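Local coordinates for protein O-methyltransferase (Saccharopolyspora spinosa, PDB 4CE0) that probably transfers a methyl group from S-adenosyl-L-methionine to the 4'-hydroxyl of the rhamnose of spinosyn, with magnesium bound near the active site, at residues D102-M116 with Q159-L171. Sequence-based numbering, arbitrary orientation.
Sequences DTGRTVWVVDSFQGM and QVRFLPGWFRDTL. With SAH (S-adenosyl-L-homocysteine), chain B.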
ATOM      1  N   ASP A 102      -4.653  15.370 -11.452  1.00 27.18           N
ATOM      2  CA  ASP A 102      -5.758  15.644 -12.389  1.00 26.89           C
ATOM      3  C   ASP A 102      -7.094  15.529 -11.641  1.00 22.99           C
ATOM      4  O   ASP A 102      -7.487  14.451 -11.196  1.00 22.83           O
ATOM      5  CB  ASP A 102      -5.715  14.690 -13.590  1.00 26.43           C
ATOM      6  CG  ASP A 102      -6.867  14.934 -14.596  1.00 31.31           C
ATOM      7  OD1 ASP A 102      -8.053  15.091 -14.178  1.00 31.30           O
ATOM      8  OD2 ASP A 102      -6.586  14.960 -15.813  1.00 32.61           O
ATOM      9  N   THR A 103      -7.786  16.651 -11.479  1.00 29.31           N
ATOM     10  CA  THR A 103      -9.003  16.669 -10.674  1.00 28.60           C
ATOM     11  C   THR A 103     -10.253  16.786 -11.543  1.00 32.25           C
ATOM     12  O   THR A 103     -11.370  16.780 -11.037  1.00 29.34           O
ATOM     13  CB  THR A 103      -8.959  17.823  -9.638  1.00 35.91           C
ATOM     14  OG1 THR A 103      -8.920  19.085 -10.318  1.00 32.03           O
ATOM     15  CG2 THR A 103      -7.734  17.705  -8.763  1.00 33.06           C
ATOM     16  N   GLY A 104     -10.067  16.857 -12.852  1.00 26.70           N
ATOM     17  CA  GLY A 104     -11.172  17.052 -13.772  1.00 32.35           C
ATOM     18  C   GLY A 104     -11.813  15.778 -14.302  1.00 39.97           C
ATOM     19  O   GLY A 104     -13.035  15.739 -14.504  1.00 38.33           O
ATOM     20  N   ARG A 105     -11.008  14.736 -14.518  1.00 23.86           N
ATOM     21  CA  ARG A 105     -11.503  13.489 -15.074  1.00 27.03           C
ATOM     22  C   ARG A 105     -12.250  12.602 -14.070  1.00 23.40           C
ATOM     23  O   ARG A 105     -11.945  12.574 -12.885  1.00 25.94           O
ATOM     24  CB  ARG A 105     -10.325  12.719 -15.675  1.00 27.30           C
ATOM     25  CG  ARG A 105      -9.563  13.535 -16.703  1.00 23.82           C
ATOM     26  CD  ARG A 105      -8.416  12.724 -17.222  1.00 22.80           C
ATOM     27  NE  ARG A 105      -7.544  13.443 -18.153  1.00 25.09           N
ATOM     28  CZ  ARG A 105      -7.538  13.281 -19.470  1.00 31.73           C
ATOM     29  NH1 ARG A 105      -8.401  12.450 -20.057  1.00 35.15           N
ATOM     30  NH2 ARG A 105      -6.655  13.944 -20.204  1.00 35.24           N
ATOM     31  N   THR A 106     -13.205  11.842 -14.581  1.00 20.37           N
ATOM     32  CA  THR A 106     -14.030  10.955 -13.777  1.00 18.90           C
ATOM     33  C   THR A 106     -13.719   9.503 -14.115  1.00 20.11           C
ATOM     34  O   THR A 106     -13.381   9.192 -15.240  1.00 17.54           O
ATOM     35  CB  THR A 106     -15.541  11.257 -14.018  1.00 26.60           C
ATOM     36  OG1 THR A 106     -15.870  12.471 -13.345  1.00 22.27           O
ATOM     37  CG2 THR A 106     -16.468  10.127 -13.489  1.00 28.60           C
ATOM     38  N   VAL A 107     -13.854   8.638 -13.118  1.00 13.43           N
ATOM     39  CA  VAL A 107     -13.695   7.190 -13.273  1.00 15.81           C
ATOM     40  C   VAL A 107     -15.071   6.596 -13.090  1.00 19.45           C
ATOM     41  O   VAL A 107     -15.676   6.742 -12.009  1.00 16.77           O
ATOM     42  CB  VAL A 107     -12.690   6.592 -12.229  1.00 14.41           C
ATOM     43  CG1 VAL A 107     -12.594   5.047 -12.354  1.00 23.27           C
ATOM     44  CG2 VAL A 107     -11.313   7.234 -12.400  1.00 20.30           C
ATOM     45  N   TRP A 108     -15.585   5.993 -14.160  1.00 16.79           N
ATOM     46  CA  TRP A 108     -16.876   5.333 -14.151  1.00 18.19           C
ATOM     47  C   TRP A 108     -16.737   3.871 -13.813  1.00 17.51           C
ATOM     48  O   TRP A 108     -16.018   3.110 -14.471  1.00 21.59           O
ATOM     49  CB  TRP A 108     -17.588   5.486 -15.500  1.00 17.11           C
ATOM     50  CG  TRP A 108     -17.922   6.902 -15.801  1.00 25.29           C
ATOM     51  CD1 TRP A 108     -17.119   7.854 -16.394  1.00 23.18           C
ATOM     52  CD2 TRP A 108     -19.157   7.535 -15.507  1.00 27.01           C
ATOM     53  NE1 TRP A 108     -17.808   9.055 -16.479  1.00 23.82           N
ATOM     54  CE2 TRP A 108     -19.054   8.882 -15.923  1.00 23.75           C
ATOM     55  CE3 TRP A 108     -20.344   7.101 -14.899  1.00 26.87           C
ATOM     56  CZ2 TRP A 108     -20.114   9.783 -15.789  1.00 23.82           C
ATOM     57  CZ3 TRP A 108     -21.383   8.005 -14.754  1.00 25.78           C
ATOM     58  CH2 TRP A 108     -21.254   9.329 -15.192  1.00 27.30           C
ATOM     59  N   VAL A 109     -17.457   3.478 -12.780  1.00 19.49           N
ATOM     60  CA  VAL A 109     -17.337   2.140 -12.244  1.00 16.05           C
ATOM     61  C   VAL A 109     -18.619   1.457 -12.621  1.00 20.66           C
ATOM     62  O   VAL A 109     -19.663   1.673 -11.975  1.00 21.91           O
ATOM     63  CB  VAL A 109     -17.164   2.182 -10.722  1.00 16.92           C
ATOM     64  CG1 VAL A 109     -17.088   0.758 -10.130  1.00 24.06           C
ATOM     65  CG2 VAL A 109     -15.949   2.999 -10.371  1.00 22.26           C
ATOM     66  N   VAL A 110     -18.541   0.649 -13.680  1.00 21.74           N
ATOM     67  CA  VAL A 110     -19.734   0.148 -14.346  1.00 23.51           C
ATOM     68  C   VAL A 110     -19.866  -1.354 -14.204  1.00 17.33           C
ATOM     69  O   VAL A 110     -19.053  -2.128 -14.730  1.00 18.76           O
ATOM     70  CB  VAL A 110     -19.745   0.466 -15.864  1.00 16.33           C
ATOM     71  CG1 VAL A 110     -21.122   0.238 -16.422  1.00 19.42           C
ATOM     72  CG2 VAL A 110     -19.236   1.869 -16.181  1.00 21.38           C
ATOM     73  N   ASP A 111     -20.930  -1.773 -13.543  1.00 23.32           N
ATOM     74  CA  ASP A 111     -21.095  -3.171 -13.223  1.00 20.31           C
ATOM     75  C   ASP A 111     -22.545  -3.467 -12.875  1.00 24.65           C
ATOM     76  O   ASP A 111     -23.335  -2.550 -12.623  1.00 23.84           O
ATOM     77  CB  ASP A 111     -20.201  -3.523 -12.035  1.00 22.37           C
ATOM     78  CG  ASP A 111     -19.925  -5.013 -11.939  1.00 29.28           C
ATOM     79  OD1 ASP A 111     -20.809  -5.763 -11.460  1.00 24.78           O
ATOM     80  OD2 ASP A 111     -18.815  -5.429 -12.320  1.00 28.49           O
ATOM     81  N   SER A 112     -22.901  -4.747 -12.843  1.00 22.02           N
ATOM     82  CA  SER A 112     -24.196  -5.136 -12.266  1.00 31.80           C
ATOM     83  C   SER A 112     -24.162  -5.033 -10.737  1.00 31.85           C
ATOM     84  O   SER A 112     -25.174  -4.756 -10.112  1.00 28.18           O
ATOM     85  CB  SER A 112     -24.527  -6.574 -12.623  1.00 29.50           C
ATOM     86  OG  SER A 112     -23.569  -7.412 -12.028  1.00 32.06           O
ATOM     87  N   PHE A 113     -22.989  -5.261 -10.149  1.00 27.50           N
ATOM     88  CA  PHE A 113     -22.823  -5.370  -8.691  1.00 30.15           C
ATOM     89  C   PHE A 113     -23.627  -6.557  -8.139  1.00 38.05           C
ATOM     90  O   PHE A 113     -23.992  -6.577  -6.964  1.00 38.94           O
ATOM     91  CB  PHE A 113     -23.150  -4.055  -7.960  1.00 26.98           C
ATOM     92  CG  PHE A 113     -22.257  -2.893  -8.376  1.00 32.26           C
ATOM     93  CD1 PHE A 113     -20.944  -2.790  -7.901  1.00 21.24           C
ATOM     94  CD2 PHE A 113     -22.717  -1.925  -9.268  1.00 25.96           C
ATOM     95  CE1 PHE A 113     -20.121  -1.754  -8.314  1.00 20.92           C
ATOM     96  CE2 PHE A 113     -21.896  -0.878  -9.680  1.00 20.60           C
ATOM     97  CZ  PHE A 113     -20.595  -0.788  -9.190  1.00 24.03           C
ATOM     98  N   GLN A 114     -23.859  -7.544  -9.005  1.00 30.99           N
ATOM     99  CA  GLN A 114     -24.513  -8.812  -8.657  1.00 45.75           C
ATOM    100  C   GLN A 114     -23.817  -9.975  -9.354  1.00 39.20           C
ATOM    101  O   GLN A 114     -24.314 -11.093  -9.340  1.00 39.23           O
ATOM    102  CB  GLN A 114     -25.968  -8.840  -9.133  1.00 47.11           C
ATOM    103  CG  GLN A 114     -26.778  -7.613  -8.823  1.00 50.19           C
ATOM    104  CD  GLN A 114     -27.984  -7.489  -9.738  1.00 56.36           C
ATOM    105  OE1 GLN A 114     -28.735  -8.448  -9.941  1.00 46.18           O
ATOM    106  NE2 GLN A 114     -28.165  -6.307 -10.310  1.00 64.08           N
ATOM    107  N   GLY A 115     -22.690  -9.710 -10.004  1.00 38.67           N
ATOM    108  CA  GLY A 115     -21.990 -10.755 -10.731  1.00 38.75           C
ATOM    109  C   GLY A 115     -22.519 -10.908 -12.141  1.00 31.54           C
ATOM    110  O   GLY A 115     -23.163  -9.996 -12.679  1.00 31.19           O
ATOM    111  N   MET A 116     -22.242 -12.072 -12.719  1.00 35.16           N
ATOM    112  CA  MET A 116     -22.518 -12.373 -14.127  1.00 36.14           C
ATOM    113  C   MET A 116     -24.005 -12.659 -14.356  1.00 28.55           C
ATOM    114  O   MET A 116     -24.661 -13.213 -13.487  1.00 38.21           O
ATOM    115  CB  MET A 116     -21.742 -13.618 -14.540  1.00 38.10           C
ATOM    116  CG  MET A 116     -20.314 -13.684 -14.011  1.00 42.48           C
ATOM    117  SD  MET A 116     -19.205 -12.400 -14.637  1.00 40.40           S
ATOM    118  CE  MET A 116     -19.250 -12.686 -16.402  1.00 40.46           C
ATOM    119  N   GLN A 159     -14.695  12.259  -7.974  1.00 19.31           N
ATOM    120  CA  GLN A 159     -14.171  11.822  -9.262  1.00 18.74           C
ATOM    121  C   GLN A 159     -14.450  10.358  -9.573  1.00 18.67           C
ATOM    122  O   GLN A 159     -13.940   9.823 -10.552  1.00 28.82           O
ATOM    123  CB  GLN A 159     -12.668  12.078  -9.320  1.00 26.65           C
ATOM    124  CG  GLN A 159     -12.294  13.545  -9.447  1.00 27.18           C
ATOM    125  CD  GLN A 159     -10.790  13.731  -9.584  1.00 20.21           C
ATOM    126  OE1 GLN A 159     -10.093  14.051  -8.610  1.00 24.09           O
ATOM    127  NE2 GLN A 159     -10.279  13.500 -10.776  1.00 20.81           N
ATOM    128  N   VAL A 160     -15.223   9.698  -8.721  1.00 16.54           N
ATOM    129  CA  VAL A 160     -15.625   8.311  -8.945  1.00 15.86           C
ATOM    130  C   VAL A 160     -17.160   8.244  -9.003  1.00 20.03           C
ATOM    131  O   VAL A 160     -17.845   8.706  -8.062  1.00 22.65           O
ATOM    132  CB  VAL A 160     -15.175   7.386  -7.809  1.00 19.98           C
ATOM    133  CG1 VAL A 160     -15.486   5.930  -8.168  1.00 16.32           C
ATOM    134  CG2 VAL A 160     -13.662   7.576  -7.514  1.00 19.45           C
ATOM    135  N   ARG A 161     -17.689   7.663 -10.083  1.00 26.29           N
ATOM    136  CA  ARG A 161     -19.139   7.467 -10.255  1.00 19.04           C
ATOM    137  C   ARG A 161     -19.468   6.022 -10.597  1.00 28.93           C
ATOM    138  O   ARG A 161     -18.713   5.313 -11.291  1.00 20.90           O
ATOM    139  CB  ARG A 161     -19.679   8.400 -11.329  1.00 23.21           C
ATOM    140  CG  ARG A 161     -19.494   9.871 -10.953  1.00 25.26           C
ATOM    141  CD  ARG A 161     -20.131  10.826 -11.963  1.00 30.45           C
ATOM    142  NE  ARG A 161     -21.594  10.676 -12.020  1.00 39.95           N
ATOM    143  CZ  ARG A 161     -22.423  11.540 -12.618  1.00 38.57           C
ATOM    144  NH1 ARG A 161     -21.953  12.636 -13.204  1.00 30.06           N
ATOM    145  NH2 ARG A 161     -23.724  11.303 -12.646  1.00 39.30           N
ATOM    146  N   PHE A 162     -20.574   5.562 -10.043  1.00 16.41           N
ATOM    147  CA  PHE A 162     -20.962   4.177 -10.202  1.00 22.96           C
ATOM    148  C   PHE A 162     -22.155   4.102 -11.111  1.00 23.85           C
ATOM    149  O   PHE A 162     -23.048   4.922 -11.016  1.00 24.23           O
ATOM    150  CB  PHE A 162     -21.253   3.559  -8.842  1.00 26.71           C
ATOM    151  CG  PHE A 162     -20.090   3.659  -7.884  1.00 25.60           C
ATOM    152  CD1 PHE A 162     -19.941   4.777  -7.063  1.00 26.91           C
ATOM    153  CD2 PHE A 162     -19.147   2.633  -7.796  1.00 24.72           C
ATOM    154  CE1 PHE A 162     -18.873   4.881  -6.170  1.00 29.54           C
ATOM    155  CE2 PHE A 162     -18.049   2.731  -6.889  1.00 19.81           C
ATOM    156  CZ  PHE A 162     -17.920   3.844  -6.087  1.00 24.88           C
ATOM    157  N   LEU A 163     -22.142   3.136 -12.029  1.00 23.02           N
ATOM    158  CA  LEU A 163     -23.272   2.912 -12.921  1.00 16.22           C
ATOM    159  C   LEU A 163     -23.746   1.484 -12.731  1.00 25.64           C
ATOM    160  O   LEU A 163     -23.234   0.570 -13.405  1.00 23.75           O
ATOM    161  CB  LEU A 163     -22.853   3.168 -14.358  1.00 20.24           C
ATOM    162  CG  LEU A 163     -23.907   3.194 -15.460  1.00 26.20           C
ATOM    163  CD1 LEU A 163     -25.057   4.144 -15.142  1.00 34.29           C
ATOM    164  CD2 LEU A 163     -23.208   3.586 -16.785  1.00 26.63           C
ATOM    165  N   PRO A 164     -24.719   1.278 -11.814  1.00 23.74           N
ATOM    166  CA  PRO A 164     -25.184  -0.069 -11.453  1.00 29.59           C
ATOM    167  C   PRO A 164     -26.281  -0.574 -12.392  1.00 36.24           C
ATOM    168  O   PRO A 164     -27.236   0.154 -12.644  1.00 31.86           O
ATOM    169  CB  PRO A 164     -25.740   0.141 -10.037  1.00 26.25           C
ATOM    170  CG  PRO A 164     -26.307   1.515 -10.080  1.00 26.84           C
ATOM    171  CD  PRO A 164     -25.311   2.301 -10.920  1.00 30.76           C
ATOM    172  N   GLY A 165     -26.131  -1.786 -12.918  1.00 28.66           N
ATOM    173  CA  GLY A 165     -27.163  -2.392 -13.738  1.00 35.42           C
ATOM    174  C   GLY A 165     -26.522  -3.351 -14.701  1.00 43.26           C
ATOM    175  O   GLY A 165     -25.293  -3.429 -14.778  1.00 29.00           O
ATOM    176  N   TRP A 166     -27.344  -4.114 -15.409  1.00 41.82           N
ATOM    177  CA  TRP A 166     -26.853  -4.921 -16.513  1.00 38.78           C
ATOM    178  C   TRP A 166     -26.489  -3.975 -17.638  1.00 28.59           C
ATOM    179  O   TRP A 166     -27.214  -3.028 -17.904  1.00 33.42           O
ATOM    180  CB  TRP A 166     -27.922  -5.943 -16.931  1.00 41.50           C
ATOM    181  CG  TRP A 166     -28.346  -6.756 -15.755  1.00 39.81           C
ATOM    182  CD1 TRP A 166     -29.508  -6.645 -15.041  1.00 43.26           C
ATOM    183  CD2 TRP A 166     -27.576  -7.773 -15.113  1.00 46.32           C
ATOM    184  NE1 TRP A 166     -29.510  -7.543 -14.002  1.00 41.95           N
ATOM    185  CE2 TRP A 166     -28.338  -8.257 -14.032  1.00 49.03           C
ATOM    186  CE3 TRP A 166     -26.315  -8.333 -15.353  1.00 37.41           C
ATOM    187  CZ2 TRP A 166     -27.881  -9.277 -13.196  1.00 47.72           C
ATOM    188  CZ3 TRP A 166     -25.869  -9.345 -14.525  1.00 32.78           C
ATOM    189  CH2 TRP A 166     -26.644  -9.800 -13.456  1.00 36.95           C
ATOM    190  N   PHE A 167     -25.348  -4.214 -18.279  1.00 25.18           N
ATOM    191  CA  PHE A 167     -24.889  -3.355 -19.381  1.00 29.90           C
ATOM    192  C   PHE A 167     -25.976  -3.079 -20.448  1.00 31.01           C
ATOM    193  O   PHE A 167     -26.127  -1.955 -20.956  1.00 33.85           O
ATOM    194  CB  PHE A 167     -23.684  -3.995 -20.063  1.00 29.56           C
ATOM    195  CG  PHE A 167     -22.491  -4.159 -19.164  1.00 29.94           C
ATOM    196  CD1 PHE A 167     -22.348  -3.396 -18.008  1.00 31.08           C
ATOM    197  CD2 PHE A 167     -21.519  -5.101 -19.468  1.00 26.47           C
ATOM    198  CE1 PHE A 167     -21.230  -3.556 -17.179  1.00 35.64           C
ATOM    199  CE2 PHE A 167     -20.408  -5.281 -18.648  1.00 30.60           C
ATOM    200  CZ  PHE A 167     -20.254  -4.503 -17.499  1.00 34.26           C
ATOM    201  N   ARG A 168     -26.733  -4.102 -20.784  1.00 28.64           N
ATOM    202  CA  ARG A 168     -27.780  -3.936 -21.803  1.00 39.35           C
ATOM    203  C   ARG A 168     -28.853  -2.908 -21.386  1.00 38.65           C
ATOM    204  O   ARG A 168     -29.460  -2.245 -22.229  1.00 42.90           O
ATOM    205  CB  ARG A 168     -28.399  -5.281 -22.180  1.00 44.37           C
ATOM    206  CG  ARG A 168     -29.150  -6.029 -21.084  1.00 57.49           C
ATOM    207  CD  ARG A 168     -29.800  -7.294 -21.674  1.00 63.56           C
ATOM    208  NE  ARG A 168     -31.151  -7.557 -21.178  1.00 77.29           N
ATOM    209  CZ  ARG A 168     -31.897  -8.596 -21.562  1.00 80.55           C
ATOM    210  NH1 ARG A 168     -31.414  -9.477 -22.437  1.00 82.47           N
ATOM    211  NH2 ARG A 168     -33.129  -8.759 -21.071  1.00 75.57           N
ATOM    212  N   ASP A 169     -29.049  -2.752 -20.085  1.00 38.41           N
ATOM    213  CA  ASP A 169     -29.972  -1.753 -19.567  1.00 42.96           C
ATOM    214  C   ASP A 169     -29.286  -0.393 -19.455  1.00 47.17           C
ATOM    215  O   ASP A 169     -29.862   0.628 -19.852  1.00 44.48           O
ATOM    216  CB  ASP A 169     -30.506  -2.178 -18.195  1.00 46.57           C
ATOM    217  CG  ASP A 169     -31.362  -3.435 -18.258  1.00 49.13           C
ATOM    218  OD1 ASP A 169     -32.005  -3.636 -19.299  1.00 48.55           O
ATOM    219  OD2 ASP A 169     -31.401  -4.211 -17.270  1.00 54.17           O
ATOM    220  N   THR A 170     -28.052  -0.388 -18.928  1.00 37.84           N
ATOM    221  CA  THR A 170     -27.416   0.852 -18.484  1.00 32.63           C
ATOM    222  C   THR A 170     -26.612   1.625 -19.524  1.00 30.80           C
ATOM    223  O   THR A 170     -26.517   2.850 -19.426  1.00 28.51           O
ATOM    224  CB  THR A 170     -26.473   0.614 -17.268  1.00 34.60           C
ATOM    225  OG1 THR A 170     -25.479  -0.377 -17.604  1.00 32.18           O
ATOM    226  CG2 THR A 170     -27.267   0.160 -16.082  1.00 33.11           C
ATOM    227  N   LEU A 171     -26.000   0.939 -20.482  1.00 30.86           N
ATOM    228  CA  LEU A 171     -25.051   1.599 -21.388  1.00 24.85           C
ATOM    229  C   LEU A 171     -25.692   2.354 -22.555  1.00 32.78           C
ATOM    230  O   LEU A 171     -25.149   3.366 -23.009  1.00 31.28           O
ATOM    231  CB  LEU A 171     -24.028   0.582 -21.930  1.00 25.62           C
ATOM    232  CG  LEU A 171     -23.168  -0.168 -20.901  1.00 24.05           C
ATOM    233  CD1 LEU A 171     -22.106  -0.963 -21.597  1.00 24.22           C
ATOM    234  CD2 LEU A 171     -22.527   0.817 -19.949  1.00 28.64           C
TER
HETATM  235  N   SAH B1250     -10.816  -7.811 -10.851  1.00 23.49           N
HETATM  236  CA  SAH B1250     -11.479  -7.726 -12.163  1.00 43.23           C
HETATM  237  CB  SAH B1250     -12.970  -7.952 -12.180  1.00 37.00           C
HETATM  238  CG  SAH B1250     -13.853  -8.161 -13.409  1.00 29.46           C
HETATM  239  SD  SAH B1250     -14.804  -9.660 -13.014  1.00 25.34           S
HETATM  240  C   SAH B1250     -11.192  -6.305 -12.438  1.00 38.46           C
HETATM  241  O   SAH B1250     -11.860  -5.801 -13.325  1.00 22.90           O
HETATM  242  OXT SAH B1250     -10.188  -5.888 -11.588  1.00 20.03           O
HETATM  243  C5' SAH B1250     -16.252  -9.490 -14.117  1.00 20.21           C
HETATM  244  C4' SAH B1250     -17.258  -8.415 -13.680  1.00 18.26           C
HETATM  245  O4' SAH B1250     -18.125  -8.083 -14.744  1.00 22.87           O
HETATM  246  C3' SAH B1250     -18.179  -8.833 -12.530  1.00 26.44           C
HETATM  247  O3' SAH B1250     -18.015  -7.890 -11.492  1.00 30.09           O
HETATM  248  C2' SAH B1250     -19.610  -8.855 -13.083  1.00 32.34           C
HETATM  249  O2' SAH B1250     -20.689  -8.481 -12.199  1.00 24.94           O
HETATM  250  C1' SAH B1250     -19.467  -7.923 -14.289  1.00 19.34           C
HETATM  251  N9  SAH B1250     -20.370  -8.169 -15.438  1.00 19.93           N
HETATM  252  C8  SAH B1250     -20.176  -9.118 -16.420  1.00 33.94           C
HETATM  253  N7  SAH B1250     -21.165  -8.990 -17.316  1.00 33.74           N
HETATM  254  C5  SAH B1250     -21.962  -7.960 -16.955  1.00 32.19           C
HETATM  255  C6  SAH B1250     -23.115  -7.396 -17.505  1.00 32.84           C
HETATM  256  N6  SAH B1250     -23.643  -7.866 -18.633  1.00 30.92           N
HETATM  257  N1  SAH B1250     -23.728  -6.340 -16.873  1.00 28.74           N
HETATM  258  C2  SAH B1250     -23.211  -5.802 -15.712  1.00 31.20           C
HETATM  259  N3  SAH B1250     -22.093  -6.389 -15.166  1.00 26.00           N
HETATM  260  C4  SAH B1250     -21.453  -7.419 -15.786  1.00 27.35           C
HETATM  261  O   HOH W   1      -7.232  13.671  -8.479  1.00 22.57           O
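Val107 to Asp111 pair in parallel with Val160 to Pro164, the latter being an edge strand of the sheet within this chain, and the loops that follow line the adenosine pocket of S-adenosyl-L-homocysteine. The evidence for pairing is an unbroken ladder of six backbone bonds from Val107 N to Gln159 O through to Gly165 N to Asp111 O, with the strand axes 21° apart.

Ahead of the ladder, the side-chain amide of Gln159 closes the loop before strand 107-111: NE2 donates almost straight to Arg105 O (2.8 Å) and also to Asp102 O (3.0 Å), both lying close to the amide plane, so the two bonds fix its rotation. A water bridges Gln159 OE1 and Asp102 O.

Arg161 lies alongside Trp108 on one sheet face. Its CB sits over the six-membered ring, 4.0 Å from the centroid, while a bend at chi3 (64°) folds the guanidinium back until Trp108 CH2 lies over its face, the planes 30° apart; Asp78 takes the indole N-H. On the other face, Phe162 CD2 packs 3.6 Å from Val109 CB, and helix 143-152 adds Leu143 beside Phe162.

Beyond the strands, Ser112 CB rests over the six-membered ring of Trp166. Both segments hold the ligand: each carboxylate oxygen of Asp111 accepts one ribose hydroxyl (O3' to OD2, 2.7 Å), Ser112 N donates to adenine N3, Phe167 N to N1 (3.0 Å), and the Phe167 ring lies face-on against the base. An acidic residue ending the second strand and gripping the ribose diol, beside an adenine pocket, is the hallmark of the Rossmann-like methyltransferase fold.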